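ESX-5 secretion-associated protein EspG5 (Mycobacterium marinum, PDB 6VJ5) acts as a specific cytoplasmic chaperone for cognate PE/PPE proteins, keeping PE/PPE dimers from aggregating and being required for secretion of LipY and PE31/PPE18. Local coordinates at residues K93-V98 with D110-E115; A87-G92 with F116-A121; G16-Q21 with D45-H50; A30-C35 with Y226-R231. All blocks are in the same frame, centred on the assembly; numbering follows the deposited sequence.

Contacts 1, 2 and 4 gather around the large antiparallel sheet, where strand 83-91 lies between 115-123 and 221-231. Contact 2 pairs the first two of these strands, and contact 1, centred about 10 Å away, sits in the long loop that joins them. Contact 4 ties the 30-35 loop to strand 221-231, with its centre about 12 Å from that of contact 2 and about 17 Å from that of contact 1; Arg34 reaches back to the carbonyls of Gly97 and Asp110. Contact 3 lies about 22 Å from contact 4, centre to centre, and touches it through Phe17 and Cys35. Another protein chain reaches residues of all four contacts.

Contact 1: residues K93-V98 with D110-E115; sequences KLLYGV and DIPDNE
A type I' turn, Leu95 to Val98, faces a type I turn, Pro112 to Glu115, within the long connection between strands 83-91 and 115-123, and the carboxylate of Glu115 fastens the two together. Glu115 OE2 takes the backbone N-H of Gly97 through the syn lone pair, with Gly97 N to Glu115 OE2 at 2.8 Å and a fairly straight bond (151°). The other oxygen, OE1, is paired with Arg117 NE in a salt bridge, so both ends of the carboxylate are held. Beyond CG the chain of Glu115 runs extended, and Leu94 CD1 lies against Glu115 CG at 3.9 Å, the two side chains crossing at about a right angle. A water rests between the turns: it accepts from Leu95 N and donates to Asn114 OD1 and, at 2.8 Å, to Glu115 OE2. The amide of Asn114 also bridges directly. Asn114 ND2 lies 2.9 Å from Lys93 O, which is nearly in the amide plane although the bond is bent, and ND2 donates to Arg91 O as well. At Gly97 and Val98, the ring of Pro112 presses on the other turn, Pro112 CD 3.5 Å from Gly97 O and Pro112 CG 3.4 Å from Val98 O. Gly97 adopts the left-handed backbone angles expected at the third position of a type I' turn, here built into the base of a long, irregular β-hairpin loop.

Contact 2: residues A87-G92 with F116-A121; sequences ALLSRG and FRVVLA
Phe116 lies across from Leu89 in an antiparallel β pairing, strands 83-91 and 115-123 being neighbours in the large sheet of the EspG fold. The pair is of the hydrogen-bonded kind: Phe116 N gives to Leu89 O at 2.9 Å, and Leu89 N gives to Phe116 O at 3.0 Å. Ala87 and Val118 form a second hydrogen-bonded pair, closed by N to O bonds in both directions, and Leu88 and Arg117 sit between them as a non-hydrogen-bonded pair. The N-to-C directions of 87-91 and 116-121 make 162°, close to antiparallel.

The Phe116 side chain can be followed outward. Phe116 CB is 4.0 Å from Leu89 O, and the same carbonyl lies near the ring plane at the edge, 3.5 Å from Phe116 CD1. CG is set beside the backbone N, anti to the carbonyl carbon (chi1 -42°), which sends the ring along the neighbouring strand toward Arg91. Phe116 CE1 then comes to 4.1 Å from Arg91 N, and at the tip Phe116 CZ is 3.8 Å from Arg91 NH1. That guanidinium comes to the rim of the ring, the two planes standing at 90°, so it does not stack on the π face.

Phe116 shares its side of the sheet with Ala87, Leu89 and Val118, and Leu89 CD1 touches Val118 CG2 at 4.0 Å. Arg117, on the other side, is held by Glu115 through NE and by the carbonyl of Glu32 through NH1, while Leu88 CD2 lies over one face of its guanidinium, toward the rim.

Contact 3: residues G16-Q21 with D45-H50; sequences GFWMLQ and DWLNEH
Helix 14-23 and the short 3-10 turn 45-47 come closest at Met19 and Leu47, whose CA atoms are 6.8 Å apart; the contact between them is made mainly by side chains. Trp18 and Trp46 meet through their six-membered rings, with Trp18 CH2 to Trp46 CH2 at 3.4 Å. The planes are 59° apart and the centroids 5.5 Å, and the rings meet obliquely. Trp46 CZ2 lies in the plane of the Trp18 indole, at its edge. Trp18 gets there with CG anti to the backbone N (chi1 167°), which swings the indole off the helix toward the turn. Leu47 CD2 lies over the rim of one face of Trp46.

This is where the loop leading from helix 14-23 to helix 51-58 folds back on the first helix, with His50 as N-cap of the second; its ND1 is bonded to Gly52 N. Met19 SD packs against the same histidine, 3.5 Å from His50 CB and 4.3 Å from the ring centroid. The sulfur sits 37° off the ring normal, so the sulfur-aromatic contact is oblique. Outside the two segments, Arg36 makes a cation-π contact with Trp18, and Trp46 stacks with the ring of a polar side chain on another protein chain. Asn48, just after the turn, donates through Asn48 ND2 to Asp45 OD1 at 3.1 Å.

Contact 4: residues A30-C35 with Y226-R231; sequences APELRC and YARQYR
Glu32 is bent at its second torsion (chi2 83°), which turns its carboxylate to face Arg228, itself bent at chi3; Tyr226, with CG placed between its backbone N and carbonyl carbon, brings its hydroxyl to the same carboxylate. The result is an end-on bidentate salt bridge between the 3-10 turn 31-33 and strand 221-231 of the large antiparallel sheet. Arg228 NH1 donates to Glu32 OE1 at 3.0 Å and Arg228 NH2 donates to Glu32 OE2 at 2.9 Å, each carboxylate oxygen accepting through its syn lone pair. The carboxylate and guanidinium planes are nearly coplanar (23°), with the carboxylate at the guanidinium edge. The anti lone pair of OE2 is used as well: Tyr226 OH donates to Glu32 OE2 at 2.6 Å. With OE2 gripped by two donors and OE1 by another, the carboxylate has little freedom to rotate, and so many donors would tend to keep it ionised.

Every residue that touches here is buried, and the loop packs alongside the ion pair: Pro31 CD is 3.7 Å from Arg228 NH1, and Ala30 CB lies at the guanidinium edge. Another protein chain packs on Pro31, Glu32, Tyr226 and Arg228, which places the salt bridge at the interface with that chain. The remaining nitrogen of the guanidinium stays on its own strand, Arg228 NE donating to Tyr230 OH at 3.2 Å, a hydroxyl also bonded to Glu84 OE1.

Contact 1: residues K93-V98 with D110-E115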
loop_
_atom_site.group_PDB
_atom_site.type_symbol
_atom_site.label_atom_id
_atom_site.label_comp_id
_atom_site.label_asym_id
_atom_site.label_seq_id
_atom_site.Cartn_x
_atom_site.Cartn_y
_atom_site.Cartn_z
ATOM N N LYS C 93 18.032 25.690 8.463
ATOM C CA LYS C 93 17.275 25.048 9.530
ATOM C C LYS C 93 16.912 23.618 9.140
ATOM O O LYS C 93 16.504 23.347 8.008
ATOM C CB LYS C 93 16.011 25.844 9.856
ATOM C CG LYS C 93 15.200 25.230 10.990
ATOM C CD LYS C 93 14.016 26.096 11.387
ATOM C CE LYS C 93 13.133 25.372 12.404
ATOM N NZ LYS C 93 13.872 24.989 13.642
ATOM N N LEU C 94 17.084 22.697 10.084
ATOM C CA LEU C 94 16.753 21.297 9.863
ATOM C C LEU C 94 15.246 21.122 9.993
ATOM O O LEU C 94 14.666 21.423 11.044
ATOM C CB LEU C 94 17.500 20.417 10.863
ATOM C CG LEU C 94 17.225 18.914 10.798
ATOM C CD1 LEU C 94 17.486 18.382 9.399
ATOM C CD2 LEU C 94 18.080 18.184 11.824
ATOM N N LEU C 95 14.613 20.638 8.927
ATOM C CA LEU C 95 13.164 20.534 8.858
ATOM C C LEU C 95 12.645 19.144 9.193
ATOM O O LEU C 95 11.431 18.922 9.141
ATOM C CB LEU C 95 12.684 20.928 7.461
ATOM C CG LEU C 95 13.017 22.349 7.012
ATOM C CD1 LEU C 95 12.492 22.543 5.599
ATOM C CD2 LEU C 95 12.442 23.361 7.969
ATOM N N TYR C 96 13.532 18.205 9.511
ATOM C CA TYR C 96 13.143 16.851 9.898
ATOM C C TYR C 96 12.173 16.236 8.895
ATOM O O TYR C 96 11.193 15.584 9.259
ATOM C CB TYR C 96 12.564 16.855 11.311
ATOM C CG TYR C 96 13.555 17.376 12.318
ATOM C CD1 TYR C 96 14.581 16.567 12.779
ATOM C CD2 TYR C 96 13.485 18.681 12.790
ATOM C CE1 TYR C 96 15.504 17.030 13.691
ATOM C CE2 TYR C 96 14.409 19.156 13.704
ATOM C CZ TYR C 96 15.415 18.324 14.149
ATOM O OH TYR C 96 16.339 18.786 15.059
ATOM N N GLY C 97 12.463 16.433 7.613
ATOM C CA GLY C 97 11.736 15.769 6.558
ATOM C C GLY C 97 10.561 16.531 5.993
ATOM O O GLY C 97 10.043 16.137 4.937
ATOM N N VAL C 98 10.138 17.613 6.640
ATOM C CA VAL C 98 8.931 18.329 6.245
ATOM C C VAL C 98 9.231 19.164 5.004
ATOM O O VAL C 98 10.015 20.115 5.052
ATOM C CB VAL C 98 8.402 19.214 7.382
ATOM C CG1 VAL C 98 7.115 19.907 6.945
ATOM C CG2 VAL C 98 8.204 18.400 8.642
ATOM N N ASP C 110 9.447 12.418 -1.206
ATOM C CA ASP C 110 10.431 13.483 -1.305
ATOM C C ASP C 110 10.973 13.835 0.079
ATOM O O ASP C 110 10.330 13.603 1.109
ATOM C CB ASP C 110 9.833 14.746 -1.927
ATOM C CG ASP C 110 9.496 14.586 -3.391
ATOM O OD1 ASP C 110 10.112 13.740 -4.078
ATOM O OD2 ASP C 110 8.610 15.335 -3.855
ATOM N N ILE C 111 12.162 14.417 0.087
ATOM C CA ILE C 111 12.730 15.022 1.291
ATOM C C ILE C 111 13.067 16.464 0.958
ATOM O O ILE C 111 13.172 16.840 -0.224
ATOM C CB ILE C 111 13.966 14.243 1.798
ATOM C CG1 ILE C 111 15.040 14.137 0.718
ATOM C CG2 ILE C 111 13.569 12.853 2.270
ATOM C CD1 ILE C 111 16.313 13.458 1.200
ATOM N N PRO C 112 13.236 17.315 1.973
ATOM C CA PRO C 112 13.533 18.728 1.701
ATOM C C PRO C 112 14.846 18.883 0.946
ATOM O O PRO C 112 15.825 18.185 1.216
ATOM C CB PRO C 112 13.605 19.356 3.098
ATOM C CG PRO C 112 12.800 18.428 3.974
ATOM C CD PRO C 112 13.058 17.050 3.413
ATOM N N ASP C 113 14.863 19.826 0.001
ATOM C CA ASP C 113 16.051 20.027 -0.826
ATOM C C ASP C 113 17.277 20.414 -0.007
ATOM O O ASP C 113 18.403 20.265 -0.495
ATOM C CB ASP C 113 15.794 21.104 -1.886
ATOM C CG ASP C 113 15.080 20.567 -3.114
ATOM O OD1 ASP C 113 15.157 19.345 -3.364
ATOM O OD2 ASP C 113 14.443 21.366 -3.832
ATOM N N ASN C 114 17.090 20.909 1.215
ATOM C CA ASN C 114 18.202 21.307 2.066
ATOM C C ASN C 114 18.658 20.193 3.000
ATOM O O ASN C 114 19.480 20.447 3.889
ATOM C CB ASN C 114 17.815 22.527 2.909
ATOM C CG ASN C 114 16.872 22.171 4.047
ATOM O OD1 ASN C 114 15.919 21.418 3.861
ATOM N ND2 ASN C 114 17.142 22.703 5.233
ATOM N N GLU C 115 18.143 18.977 2.829
ATOM C CA GLU C 115 18.352 17.892 3.779
ATOM C C GLU C 115 19.143 16.764 3.131
ATOM O O GLU C 115 18.960 16.455 1.950
ATOM C CB GLU C 115 17.008 17.365 4.309
ATOM C CG GLU C 115 17.036 16.957 5.770
ATOM C CD GLU C 115 15.671 16.563 6.307
ATOM O OE1 GLU C 115 15.463 15.363 6.569
ATOM O OE2 GLU C 115 14.810 17.452 6.481
HETATM O O HOH W 1 15.820 20.029 6.613
#

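Contact 2: residues A87-G92 with F116-A121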
loop_
_atom_site.group_PDB
_atom_site.type_symbol
_atom_site.label_atom_id
_atom_site.label_comp_id
_atom_site.label_asym_id
_atom_site.label_seq_id
_atom_site.Cartn_x
_atom_site.Cartn_y
_atom_site.Cartn_z
ATOM N N ALA C 87 21.980 9.980 11.094
ATOM C CA ALA C 87 22.377 11.382 11.144
ATOM C C ALA C 87 21.593 12.135 10.080
ATOM O O ALA C 87 21.632 11.763 8.903
ATOM C CB ALA C 87 23.882 11.541 10.915
ATOM N N LEU C 88 20.878 13.177 10.490
ATOM C CA LEU C 88 20.158 14.051 9.571
ATOM C C LEU C 88 20.870 15.395 9.547
ATOM O O LEU C 88 21.029 16.029 10.595
ATOM C CB LEU C 88 18.704 14.227 10.003
ATOM C CG LEU C 88 17.962 12.947 10.395
ATOM C CD1 LEU C 88 16.603 13.286 10.991
ATOM C CD2 LEU C 88 17.833 12.016 9.201
ATOM N N LEU C 89 21.295 15.826 8.364
ATOM C CA LEU C 89 22.050 17.060 8.211
ATOM C C LEU C 89 21.292 18.019 7.310
ATOM O O LEU C 89 20.626 17.604 6.357
ATOM C CB LEU C 89 23.434 16.796 7.623
ATOM C CG LEU C 89 24.234 15.721 8.353
ATOM C CD1 LEU C 89 24.010 14.377 7.671
ATOM C CD2 LEU C 89 25.701 16.074 8.418
ATOM N N SER C 90 21.413 19.307 7.610
ATOM C CA SER C 90 20.731 20.324 6.830
ATOM C C SER C 90 21.659 21.498 6.564
ATOM O O SER C 90 22.542 21.821 7.363
ATOM C CB SER C 90 19.460 20.827 7.534
ATOM O OG SER C 90 19.759 21.307 8.833
ATOM N N ARG C 91 21.465 22.104 5.398
ATOM C CA ARG C 91 21.918 23.460 5.119
ATOM C C ARG C 91 20.786 24.400 5.515
ATOM O O ARG C 91 19.691 24.328 4.945
ATOM C CB ARG C 91 22.282 23.613 3.642
ATOM C CG ARG C 91 22.158 25.023 3.094
ATOM C CD ARG C 91 22.796 25.133 1.704
ATOM N NE ARG C 91 24.232 24.872 1.758
ATOM C CZ ARG C 91 24.814 23.754 1.332
ATOM N NH1 ARG C 91 24.092 22.780 0.790
ATOM N NH2 ARG C 91 26.126 23.614 1.440
ATOM N N GLY C 92 21.030 25.242 6.508
ATOM C CA GLY C 92 19.970 26.042 7.080
ATOM C C GLY C 92 19.278 25.304 8.211
ATOM O O GLY C 92 19.837 24.400 8.838
ATOM N N PHE C 116 20.032 16.172 3.923
ATOM C CA PHE C 116 20.874 15.046 3.540
ATOM C C PHE C 116 20.734 14.013 4.651
ATOM O O PHE C 116 20.829 14.357 5.834
ATOM C CB PHE C 116 22.328 15.499 3.355
ATOM C CG PHE C 116 22.464 16.824 2.636
ATOM C CD1 PHE C 116 22.416 18.020 3.342
ATOM C CD2 PHE C 116 22.634 16.877 1.258
ATOM C CE1 PHE C 116 22.537 19.245 2.687
ATOM C CE2 PHE C 116 22.757 18.099 0.599
ATOM C CZ PHE C 116 22.709 19.283 1.317
ATOM N N ARG C 117 20.484 12.758 4.285
ATOM C CA ARG C 117 20.131 11.727 5.258
ATOM C C ARG C 117 21.128 10.583 5.188
ATOM O O ARG C 117 21.300 9.968 4.130
ATOM C CB ARG C 117 18.710 11.213 5.018
ATOM C CG ARG C 117 17.637 11.998 5.768
ATOM C CD ARG C 117 16.359 12.185 4.947
ATOM N NE ARG C 117 15.368 12.944 5.706
ATOM C CZ ARG C 117 14.393 12.404 6.434
ATOM N NH1 ARG C 117 14.249 11.085 6.499
ATOM N NH2 ARG C 117 13.554 13.188 7.094
ATOM N N VAL C 118 21.767 10.295 6.321
ATOM C CA VAL C 118 22.827 9.297 6.423
ATOM C C VAL C 118 22.400 8.226 7.421
ATOM O O VAL C 118 22.166 8.525 8.600
ATOM C CB VAL C 118 24.162 9.926 6.859
ATOM C CG1 VAL C 118 25.189 8.837 7.133
ATOM C CG2 VAL C 118 24.670 10.905 5.823
ATOM N N VAL C 119 22.344 6.978 6.965
ATOM C CA VAL C 119 22.075 5.831 7.823
ATOM C C VAL C 119 23.294 4.917 7.805
ATOM O O VAL C 119 23.800 4.565 6.734
ATOM C CB VAL C 119 20.812 5.071 7.379
ATOM C CG1 VAL C 119 20.565 3.874 8.278
ATOM C CG2 VAL C 119 19.614 6.001 7.393
ATOM N N LEU C 120 23.756 4.539 8.995
ATOM C CA LEU C 120 24.870 3.613 9.176
ATOM C C LEU C 120 24.299 2.355 9.820
ATOM O O LEU C 120 23.848 2.392 10.970
ATOM C CB LEU C 120 25.961 4.224 10.048
ATOM C CG LEU C 120 26.612 5.518 9.570
ATOM C CD1 LEU C 120 27.263 6.223 10.755
ATOM C CD2 LEU C 120 27.639 5.243 8.493
ATOM N N ALA C 121 24.325 1.246 9.093
ATOM C CA ALA C 121 23.746 -0.004 9.560
ATOM C C ALA C 121 24.843 -1.021 9.845
ATOM O O ALA C 121 25.895 -1.021 9.202
ATOM C CB ALA C 121 22.765 -0.571 8.530
#

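Contact 3: residues G16-Q21 with D45-H50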
loop_
_atom_site.group_PDB
_atom_site.type_symbol
_atom_site.label_atom_id
_atom_site.label_comp_id
_atom_site.label_asym_id
_atom_site.label_seq_id
_atom_site.Cartn_x
_atom_site.Cartn_y
_atom_site.Cartn_z
ATOM N N GLY C 16 14.689 2.888 -8.139
ATOM C CA GLY C 16 15.619 1.775 -8.236
ATOM C C GLY C 16 15.879 1.106 -6.901
ATOM O O GLY C 16 15.982 -0.121 -6.820
ATOM N N PHE C 17 15.987 1.897 -5.832
ATOM C CA PHE C 17 16.210 1.298 -4.523
ATOM C C PHE C 17 15.040 0.417 -4.111
ATOM O O PHE C 17 15.229 -0.590 -3.420
ATOM C CB PHE C 17 16.438 2.374 -3.469
ATOM C CG PHE C 17 16.968 1.836 -2.176
ATOM C CD1 PHE C 17 16.116 1.280 -1.236
ATOM C CD2 PHE C 17 18.323 1.866 -1.910
ATOM C CE1 PHE C 17 16.605 0.778 -0.050
ATOM C CE2 PHE C 17 18.819 1.363 -0.723
ATOM C CZ PHE C 17 17.959 0.818 0.207
ATOM N N TRP C 18 13.823 0.789 -4.510
ATOM C CA TRP C 18 12.658 -0.020 -4.181
ATOM C C TRP C 18 12.639 -1.325 -4.967
ATOM O O TRP C 18 12.201 -2.352 -4.442
ATOM C CB TRP C 18 11.390 0.792 -4.434
ATOM C CG TRP C 18 10.126 0.009 -4.435
ATOM C CD1 TRP C 18 9.386 -0.360 -3.350
ATOM C CD2 TRP C 18 9.435 -0.490 -5.581
ATOM N NE1 TRP C 18 8.274 -1.062 -3.751
ATOM C CE2 TRP C 18 8.284 -1.156 -5.118
ATOM C CE3 TRP C 18 9.681 -0.442 -6.956
ATOM C CZ2 TRP C 18 7.382 -1.768 -5.979
ATOM C CZ3 TRP C 18 8.786 -1.044 -7.806
ATOM C CH2 TRP C 18 7.646 -1.697 -7.317
ATOM N N MET C 19 13.119 -1.315 -6.211
ATOM C CA MET C 19 13.158 -2.551 -6.983
ATOM C C MET C 19 14.145 -3.543 -6.382
ATOM O O MET C 19 13.840 -4.735 -6.271
ATOM C CB MET C 19 13.505 -2.236 -8.433
ATOM C CG MET C 19 12.655 -1.104 -8.988
ATOM S SD MET C 19 12.396 -1.162 -10.764
ATOM C CE MET C 19 14.090 -1.133 -11.337
ATOM N N LEU C 20 15.326 -3.074 -5.977
ATOM C CA LEU C 20 16.266 -3.964 -5.304
ATOM C C LEU C 20 15.624 -4.595 -4.080
ATOM O O LEU C 20 15.779 -5.796 -3.832
ATOM C CB LEU C 20 17.525 -3.197 -4.914
ATOM C CG LEU C 20 18.186 -2.458 -6.079
ATOM C CD1 LEU C 20 19.309 -1.569 -5.588
ATOM C CD2 LEU C 20 18.698 -3.451 -7.112
ATOM N N GLN C 21 14.885 -3.800 -3.304
ATOM C CA GLN C 21 14.136 -4.360 -2.188
ATOM C C GLN C 21 13.196 -5.459 -2.659
ATOM O O GLN C 21 13.059 -6.495 -1.999
ATOM C CB GLN C 21 13.342 -3.265 -1.484
ATOM C CG GLN C 21 14.187 -2.271 -0.735
ATOM C CD GLN C 21 13.356 -1.160 -0.146
ATOM O OE1 GLN C 21 12.787 -0.348 -0.874
ATOM N NE2 GLN C 21 13.267 -1.123 1.178
ATOM N N ASP C 45 7.221 -9.524 -11.790
ATOM C CA ASP C 45 7.616 -9.353 -13.184
ATOM C C ASP C 45 7.209 -7.991 -13.744
ATOM O O ASP C 45 7.819 -7.525 -14.712
ATOM C CB ASP C 45 7.015 -10.474 -14.042
ATOM C CG ASP C 45 7.559 -10.481 -15.466
ATOM O OD1 ASP C 45 8.522 -9.731 -15.753
ATOM O OD2 ASP C 45 7.019 -11.234 -16.306
ATOM N N TRP C 46 6.192 -7.346 -13.164
ATOM C CA TRP C 46 5.858 -5.982 -13.563
ATOM C C TRP C 46 6.971 -5.003 -13.213
ATOM O O TRP C 46 6.986 -3.882 -13.735
ATOM C CB TRP C 46 4.542 -5.538 -12.914
ATOM C CG TRP C 46 4.611 -5.291 -11.431
ATOM C CD1 TRP C 46 4.638 -6.234 -10.439
ATOM C CD2 TRP C 46 4.631 -4.015 -10.772
ATOM N NE1 TRP C 46 4.687 -5.622 -9.205
ATOM C CE2 TRP C 46 4.683 -4.262 -9.383
ATOM C CE3 TRP C 46 4.614 -2.689 -11.221
ATOM C CZ2 TRP C 46 4.720 -3.231 -8.441
ATOM C CZ3 TRP C 46 4.653 -1.667 -10.284
ATOM C CH2 TRP C 46 4.704 -1.945 -8.910
ATOM N N LEU C 47 7.904 -5.406 -12.345
ATOM C CA LEU C 47 9.090 -4.595 -12.094
ATOM C C LEU C 47 9.967 -4.496 -13.337
ATOM O O LEU C 47 10.604 -3.460 -13.564
ATOM C CB LEU C 47 9.887 -5.188 -10.931
ATOM C CG LEU C 47 9.131 -5.340 -9.613
ATOM C CD1 LEU C 47 9.947 -6.097 -8.580
ATOM C CD2 LEU C 47 8.750 -3.968 -9.086
ATOM N N ASN C 48 10.017 -5.563 -14.147
ATOM C CA ASN C 48 10.830 -5.561 -15.361
ATOM C C ASN C 48 10.407 -4.476 -16.347
ATOM O O ASN C 48 11.164 -4.163 -17.276
ATOM C CB ASN C 48 10.751 -6.924 -16.056
ATOM C CG ASN C 48 11.867 -7.864 -15.641
ATOM O OD1 ASN C 48 12.978 -7.430 -15.345
ATOM N ND2 ASN C 48 11.576 -9.161 -15.631
ATOM N N GLU C 49 9.207 -3.915 -16.184
ATOM C CA GLU C 49 8.733 -2.849 -17.053
ATOM C C GLU C 49 9.261 -1.477 -16.647
ATOM O O GLU C 49 9.304 -0.573 -17.486
ATOM C CB GLU C 49 7.199 -2.838 -17.064
ATOM C CG GLU C 49 6.580 -3.876 -17.999
ATOM C CD GLU C 49 5.181 -4.313 -17.586
ATOM O OE1 GLU C 49 4.585 -3.689 -16.679
ATOM O OE2 GLU C 49 4.680 -5.297 -18.172
ATOM N N HIS C 50 9.667 -1.302 -15.395
ATOM C CA HIS C 50 10.175 -0.010 -14.963
ATOM C C HIS C 50 11.428 0.343 -15.763
ATOM O O HIS C 50 12.261 -0.533 -16.030
ATOM C CB HIS C 50 10.492 -0.035 -13.467
ATOM C CG HIS C 50 10.396 1.307 -12.809
ATOM N ND1 HIS C 50 11.377 2.267 -12.923
ATOM C CD2 HIS C 50 9.430 1.846 -12.027
ATOM C CE1 HIS C 50 11.020 3.342 -12.245
ATOM N NE2 HIS C 50 9.845 3.112 -11.690
#

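Contact 4: residues A30-C35 with Y226-R231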
loop_
_atom_site.group_PDB
_atom_site.type_symbol
_atom_site.label_atom_id
_atom_site.label_comp_id
_atom_site.label_asym_id
_atom_site.label_seq_id
_atom_site.Cartn_x
_atom_site.Cartn_y
_atom_site.Cartn_z
ATOM N N ALA C 30 15.594 1.434 6.838
ATOM C CA ALA C 30 15.442 2.549 7.756
ATOM C C ALA C 30 14.380 3.514 7.227
ATOM O O ALA C 30 14.409 3.865 6.038
ATOM C CB ALA C 30 16.771 3.280 7.936
ATOM N N PRO C 31 13.435 3.950 8.060
ATOM C CA PRO C 31 12.451 4.939 7.587
ATOM C C PRO C 31 13.081 6.242 7.129
ATOM O O PRO C 31 12.487 6.945 6.303
ATOM C CB PRO C 31 11.541 5.151 8.808
ATOM C CG PRO C 31 12.375 4.735 9.992
ATOM C CD PRO C 31 13.289 3.645 9.498
ATOM N N GLU C 32 14.272 6.586 7.631
ATOM C CA GLU C 32 14.872 7.871 7.285
ATOM C C GLU C 32 15.233 7.959 5.807
ATOM O O GLU C 32 15.294 9.063 5.253
ATOM C CB GLU C 32 16.115 8.122 8.137
ATOM C CG GLU C 32 15.826 8.387 9.603
ATOM C CD GLU C 32 15.647 7.121 10.401
ATOM O OE1 GLU C 32 15.696 6.035 9.796
ATOM O OE2 GLU C 32 15.461 7.214 11.633
ATOM N N LEU C 33 15.490 6.826 5.157
ATOM C CA LEU C 33 15.702 6.828 3.715
ATOM C C LEU C 33 14.415 7.067 2.943
ATOM O O LEU C 33 14.475 7.342 1.738
ATOM C CB LEU C 33 16.324 5.505 3.285
ATOM C CG LEU C 33 17.728 5.257 3.834
ATOM C CD1 LEU C 33 18.048 3.781 3.813
ATOM C CD2 LEU C 33 18.731 6.047 3.011
ATOM N N ARG C 34 13.266 6.949 3.610
ATOM C CA ARG C 34 11.971 7.304 3.042
ATOM C C ARG C 34 11.788 6.699 1.652
ATOM O O ARG C 34 11.465 7.387 0.680
ATOM C CB ARG C 34 11.807 8.822 3.015
ATOM C CG ARG C 34 10.386 9.297 2.822
ATOM C CD ARG C 34 10.278 10.794 3.055
ATOM N NE ARG C 34 10.157 11.147 4.468
ATOM C CZ ARG C 34 9.912 12.380 4.904
ATOM N NH1 ARG C 34 9.770 13.364 4.031
ATOM N NH2 ARG C 34 9.814 12.630 6.203
ATOM N N CYS C 35 11.977 5.389 1.562
ATOM C CA CYS C 35 11.696 4.683 0.322
ATOM C C CYS C 35 10.278 4.128 0.337
ATOM O O CYS C 35 9.619 4.065 1.377
ATOM C CB CYS C 35 12.700 3.557 0.112
ATOM S SG CYS C 35 14.376 4.154 -0.133
ATOM N N TYR C 226 21.198 9.988 16.148
ATOM C CA TYR C 226 20.585 9.063 17.090
ATOM C C TYR C 226 20.748 7.648 16.553
ATOM O O TYR C 226 21.218 7.436 15.431
ATOM C CB TYR C 226 19.112 9.407 17.321
ATOM C CG TYR C 226 18.295 9.440 16.052
ATOM C CD1 TYR C 226 18.326 10.547 15.213
ATOM C CD2 TYR C 226 17.491 8.366 15.693
ATOM C CE1 TYR C 226 17.587 10.583 14.053
ATOM C CE2 TYR C 226 16.743 8.393 14.530
ATOM C CZ TYR C 226 16.795 9.505 13.716
ATOM O OH TYR C 226 16.057 9.542 12.557
ATOM N N ALA C 227 20.363 6.673 17.373
ATOM C CA ALA C 227 20.601 5.275 17.046
ATOM C C ALA C 227 19.394 4.421 17.412
ATOM O O ALA C 227 18.535 4.817 18.203
ATOM C CB ALA C 227 21.849 4.737 17.763
ATOM N N ARG C 228 19.363 3.221 16.833
ATOM C CA ARG C 228 18.280 2.264 17.022
ATOM C C ARG C 228 18.883 0.870 17.132
ATOM O O ARG C 228 19.784 0.515 16.365
ATOM C CB ARG C 228 17.283 2.345 15.860
ATOM C CG ARG C 228 15.827 2.163 16.263
ATOM C CD ARG C 228 14.858 2.768 15.224
ATOM N NE ARG C 228 15.446 2.852 13.890
ATOM C CZ ARG C 228 15.494 3.961 13.157
ATOM N NH1 ARG C 228 16.058 3.936 11.964
ATOM N NH2 ARG C 228 14.959 5.090 13.603
ATOM N N GLN C 229 18.398 0.093 18.100
ATOM C CA GLN C 229 18.884 -1.255 18.357
ATOM C C GLN C 229 17.744 -2.257 18.215
ATOM O O GLN C 229 16.578 -1.933 18.463
ATOM C CB GLN C 229 19.491 -1.359 19.760
ATOM C CG GLN C 229 20.792 -2.132 19.823
ATOM C CD GLN C 229 21.380 -2.164 21.221
ATOM O OE1 GLN C 229 20.717 -1.809 22.197
ATOM N NE2 GLN C 229 22.633 -2.588 21.326
ATOM N N TYR C 230 18.092 -3.485 17.821
ATOM C CA TYR C 230 17.106 -4.520 17.534
ATOM C C TYR C 230 17.459 -5.828 18.232
ATOM O O TYR C 230 18.570 -6.342 18.073
ATOM C CB TYR C 230 16.997 -4.771 16.019
ATOM C CG TYR C 230 16.603 -3.560 15.206
ATOM C CD1 TYR C 230 15.275 -3.173 15.110
ATOM C CD2 TYR C 230 17.556 -2.810 14.527
ATOM C CE1 TYR C 230 14.903 -2.069 14.372
ATOM C CE2 TYR C 230 17.193 -1.702 13.782
ATOM C CZ TYR C 230 15.864 -1.337 13.709
ATOM O OH TYR C 230 15.484 -0.238 12.975
ATOM N N ARG C 231 16.498 -6.371 18.984
ATOM C CA ARG C 231 16.594 -7.696 19.584
ATOM C C ARG C 231 15.355 -8.493 19.196
ATOM O O ARG C 231 14.257 -7.940 19.082
ATOM C CB ARG C 231 16.719 -7.620 21.114
ATOM C CG ARG C 231 16.783 -8.977 21.806
ATOM C CD ARG C 231 16.686 -8.828 23.324
ATOM N NE ARG C 231 17.974 -8.507 23.935
ATOM C CZ ARG C 231 18.140 -8.181 25.214
ATOM N NH1 ARG C 231 17.096 -8.123 26.030
ATOM N NH2 ARG C 231 19.353 -7.909 25.675
#